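Local coordinates for vestitone reductase (Medicago sativa, PDB 2P4H), which catalyses the stereospecific, NADPH-dependent reduction of (3R)-vestitone, the penultimate step in making the defensive phytoalexin medicarpin, at residues K19-E23 / N24-V28; Q261-S264 / A265-E269. All blocks are in the same frame, centred on the assembly; numbering follows the deposited sequence.

How the contacts relate
Read from the N terminus, the chain first meets contact 1, where helix 12-23 ends and turns through Asn24 and Gly25 into strand 27-31, within the first beta-alpha-beta unit of the Rossmann-type nucleotide-binding domain. Contact 2 comes much later, where helix 256-266 gives way to loop at Tyr267. Neither closes a long loop, each being continuous chain. They lie in series and neither nest nor cross; the centres of contact 1 and contact 2 are about 34 Å apart and their nearest atoms about 18 Å apart. Each is a helix ending with a leucine-tyrosine pair, but contact 1 ties helix 12-23 to the central parallel sheet, whereas contact 2 ties helix 256-266 to helix 305-319.

Contact 1 (K19-E23 / N24-V28); sequences KSLLE and NGYSV
Leu21 and Tyr26 form the compact side of this helix ending. Leu21 CD2 lies over one face of the Tyr26 ring in a CH-pi contact, 4.2 Å from the centroid, while Leu21 O sits in the ring plane at its edge. The same carbonyl accepts the amide Tyr26 N at 3.0 Å; with the weak bond from Gly25 N to Leu22 O, this defines a Schellman motif. Gly25 is its C-prime residue: at phi 89° any beta carbon would jam against the preceding carbonyl oxygen. Val28 adds to the packing, its CG2 coming within 3.7 Å of Leu21 CB and also meeting Leu22 CD2, so branched aliphatic residues fill the inner side of the turn.

Asn24 grips the last turn twice. With CG turned beside its own backbone N (chi1 -77°), its ND2 reaches Ser20 O at 2.8 Å, and its N reaches the same oxygen at 3.0 Å from the opposite face of the carbonyl plane. An alanine here lacks the ND2 donor and would probably leave Ser20 O held by the backbone amide alone, without the side-chain clasp on the helix end.

Two separate places are looser. At one, a water donates to both Leu22 O (2.7 Å) and Tyr26 O, spanning the turn. At the other, exposed Glu23 forms a salt bridge with Lys19, one helical turn away, NZ to OE2 2.7 Å, met from above the carboxylate plane.

Helix 227-239 covers Ser20 and Asn24, and Glu239 OE2, at its end, is hydrogen-bonded to Tyr26 OH. Val4 and Val6 of strand 3-7 pack on Leu21, and helix 51-54 borders Leu22, so this turn seats helix 12-23 against the parallel sheet.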
# COMPACT_ATOMS: atom_id res chain seq x y z
N LYS A 19 11.11 1.65 8.49
CA LYS A 19 12.28 0.77 8.58
C LYS A 19 13.21 1.05 7.39
O LYS A 19 14.42 1.25 7.55
CB LYS A 19 11.82 -0.69 8.56
CG LYS A 19 12.92 -1.72 8.46
CD LYS A 19 12.33 -3.12 8.43
CE LYS A 19 13.39 -4.20 8.26
NZ LYS A 19 14.07 -4.13 6.94
N SER A 20 12.62 1.07 6.20
CA SER A 20 13.36 1.31 4.96
C SER A 20 14.03 2.67 4.92
O SER A 20 15.20 2.79 4.53
CB SER A 20 12.40 1.17 3.77
OG SER A 20 13.02 1.56 2.56
N LEU A 21 13.30 3.71 5.31
CA LEU A 21 13.85 5.06 5.31
C LEU A 21 15.07 5.16 6.22
O LEU A 21 16.08 5.75 5.86
CB LEU A 21 12.79 6.07 5.75
CG LEU A 21 11.73 6.42 4.69
CD1 LEU A 21 10.57 7.16 5.34
CD2 LEU A 21 12.38 7.27 3.60
N LEU A 22 14.96 4.57 7.41
CA LEU A 22 16.07 4.62 8.35
C LEU A 22 17.28 3.86 7.81
O LEU A 22 18.42 4.30 7.98
CB LEU A 22 15.62 4.04 9.70
CG LEU A 22 14.59 4.87 10.47
CD1 LEU A 22 14.12 4.11 11.69
CD2 LEU A 22 15.20 6.21 10.89
N GLU A 23 17.04 2.73 7.16
CA GLU A 23 18.13 1.94 6.60
C GLU A 23 18.82 2.68 5.47
O GLU A 23 20.02 2.49 5.23
CB GLU A 23 17.60 0.61 6.05
CG GLU A 23 16.85 -0.24 7.04
CD GLU A 23 16.31 -1.52 6.43
OE1 GLU A 23 15.90 -1.48 5.25
OE2 GLU A 23 16.30 -2.56 7.12
N ASN A 24 18.07 3.54 4.78
CA ASN A 24 18.61 4.29 3.65
C ASN A 24 19.17 5.67 3.96
O ASN A 24 19.39 6.47 3.05
CB ASN A 24 17.55 4.37 2.55
CG ASN A 24 17.43 3.07 1.77
OD1 ASN A 24 18.32 2.70 1.01
ND2 ASN A 24 16.32 2.37 1.96
N GLY A 25 19.39 5.95 5.24
CA GLY A 25 19.98 7.23 5.62
C GLY A 25 19.07 8.42 5.89
O GLY A 25 19.57 9.53 6.09
N TYR A 26 17.76 8.21 5.88
CA TYR A 26 16.84 9.31 6.14
C TYR A 26 16.45 9.39 7.61
O TYR A 26 16.62 8.42 8.36
CB TYR A 26 15.54 9.15 5.34
CG TYR A 26 15.66 9.35 3.85
CD1 TYR A 26 16.07 8.31 3.02
CD2 TYR A 26 15.33 10.57 3.27
CE1 TYR A 26 16.14 8.48 1.64
CE2 TYR A 26 15.39 10.75 1.90
CZ TYR A 26 15.80 9.71 1.09
OH TYR A 26 15.85 9.90 -0.28
N SER A 27 15.95 10.55 8.02
CA SER A 27 15.45 10.73 9.37
C SER A 27 13.94 10.65 9.16
O SER A 27 13.46 10.90 8.05
CB SER A 27 15.87 12.09 9.96
OG SER A 27 15.55 13.16 9.10
N VAL A 28 13.19 10.31 10.20
CA VAL A 28 11.75 10.14 10.05
C VAL A 28 10.86 10.75 11.12
O VAL A 28 11.12 10.62 12.31
CB VAL A 28 11.40 8.64 9.96
CG1 VAL A 28 9.91 8.44 9.79
CG2 VAL A 28 12.17 7.99 8.83
O HOH W 1 18.94 6.88 8.76

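Contact 2 (Q261-S264 / A265-E269); sequences QLLS and AKYPE
The Tyr267 ring meets Leu263, one helical turn earlier: Leu263 CD2 comes obliquely to the ring's CD2-CE2 bond, 3.8 Å from Tyr267 CE2, and Leu263 O lies at the edge near the ring plane, 3.6 Å from Tyr267 CD2. Elsewhere on the rim, Glu269 OE2 stands in the ring plane. With CG beside the backbone N (chi1 -52°), the tyrosine brings its ring back alongside the helix it has just left.

The backbone beneath is regular. Lys266 N is hydrogen-bonded to Leu262 O at 3.1 Å, and Tyr267 N to Leu263 O at 2.8 Å although Tyr267 itself has left helical angles. Pro268, which has no N-H to give, suits the place just beyond. Lys266 CG, also beside its backbone N (chi1 -57°), comes 3.4 Å from Leu262 O; the chain then bends at the second torsion and its end leads away from the turn, a lysine suiting this exposed flank. Ala265 is the small exposed residue, while Ser264 lies against Ile272 with its OG bonded to Ser260 O.

Leucine and tyrosine suit the inner side because helix 305-319 covers it: Phe309 packs on Leu263 and Ile313 on Tyr267. Tyr267 OH is hydrogen-bonded to Asp310 OD1, so the ring combines apolar packing with one directional bond, which is likely to restrain how the ring can turn.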
# COMPACT_ATOMS: atom_id res chain seq x y z
N GLN A 261 1.18 -24.26 -7.76
CA GLN A 261 2.37 -24.93 -8.28
C GLN A 261 3.64 -24.42 -7.62
O GLN A 261 4.51 -25.21 -7.24
CB GLN A 261 2.46 -24.77 -9.80
CG GLN A 261 1.30 -25.45 -10.53
CD GLN A 261 1.47 -25.46 -12.03
OE1 GLN A 261 1.87 -24.47 -12.63
NE2 GLN A 261 1.14 -26.59 -12.66
N LEU A 262 3.75 -23.11 -7.45
CA LEU A 262 4.93 -22.53 -6.82
C LEU A 262 5.07 -22.98 -5.37
O LEU A 262 6.11 -23.48 -4.97
CB LEU A 262 4.86 -20.99 -6.89
CG LEU A 262 6.01 -20.18 -6.29
CD1 LEU A 262 5.89 -18.74 -6.75
CD2 LEU A 262 6.00 -20.24 -4.77
N LEU A 263 4.01 -22.79 -4.59
CA LEU A 263 4.06 -23.15 -3.18
C LEU A 263 4.20 -24.65 -2.92
O LEU A 263 4.87 -25.05 -1.96
CB LEU A 263 2.83 -22.59 -2.46
CG LEU A 263 2.69 -21.07 -2.54
CD1 LEU A 263 1.40 -20.64 -1.86
CD2 LEU A 263 3.89 -20.40 -1.89
N SER A 264 3.59 -25.48 -3.76
CA SER A 264 3.68 -26.92 -3.57
C SER A 264 5.11 -27.41 -3.75
O SER A 264 5.57 -28.29 -3.03
CB SER A 264 2.76 -27.65 -4.55
OG SER A 264 1.40 -27.36 -4.30
N ALA A 265 5.81 -26.83 -4.72
CA ALA A 265 7.18 -27.22 -4.99
C ALA A 265 8.17 -26.70 -3.96
O ALA A 265 9.08 -27.41 -3.54
CB ALA A 265 7.59 -26.74 -6.39
N LYS A 266 7.99 -25.45 -3.53
CA LYS A 266 8.91 -24.85 -2.57
C LYS A 266 8.64 -25.18 -1.10
O LYS A 266 9.56 -25.15 -0.29
CB LYS A 266 8.94 -23.33 -2.76
CG LYS A 266 9.32 -22.89 -4.17
CD LYS A 266 10.65 -23.48 -4.61
CE LYS A 266 10.98 -23.06 -6.04
NZ LYS A 266 12.22 -23.72 -6.54
N TYR A 267 7.39 -25.49 -0.76
CA TYR A 267 7.04 -25.79 0.63
C TYR A 267 6.25 -27.09 0.74
O TYR A 267 5.07 -27.09 1.08
CB TYR A 267 6.22 -24.64 1.22
CG TYR A 267 6.88 -23.29 1.03
CD1 TYR A 267 7.90 -22.87 1.88
CD2 TYR A 267 6.53 -22.47 -0.04
CE1 TYR A 267 8.56 -21.66 1.67
CE2 TYR A 267 7.18 -21.27 -0.26
CZ TYR A 267 8.19 -20.87 0.59
OH TYR A 267 8.86 -19.69 0.34
N PRO A 268 6.91 -28.23 0.46
CA PRO A 268 6.26 -29.54 0.53
C PRO A 268 5.74 -29.89 1.92
O PRO A 268 4.93 -30.80 2.08
CB PRO A 268 7.35 -30.49 0.05
CG PRO A 268 8.60 -29.81 0.49
CD PRO A 268 8.34 -28.37 0.13
N GLU A 269 6.21 -29.16 2.93
CA GLU A 269 5.79 -29.41 4.31
C GLU A 269 4.34 -29.02 4.58
O GLU A 269 3.77 -29.43 5.60
CB GLU A 269 6.70 -28.64 5.29
CG GLU A 269 6.75 -27.14 5.05
CD GLU A 269 7.91 -26.72 4.17
OE1 GLU A 269 8.23 -27.44 3.20
OE2 GLU A 269 8.51 -25.66 4.45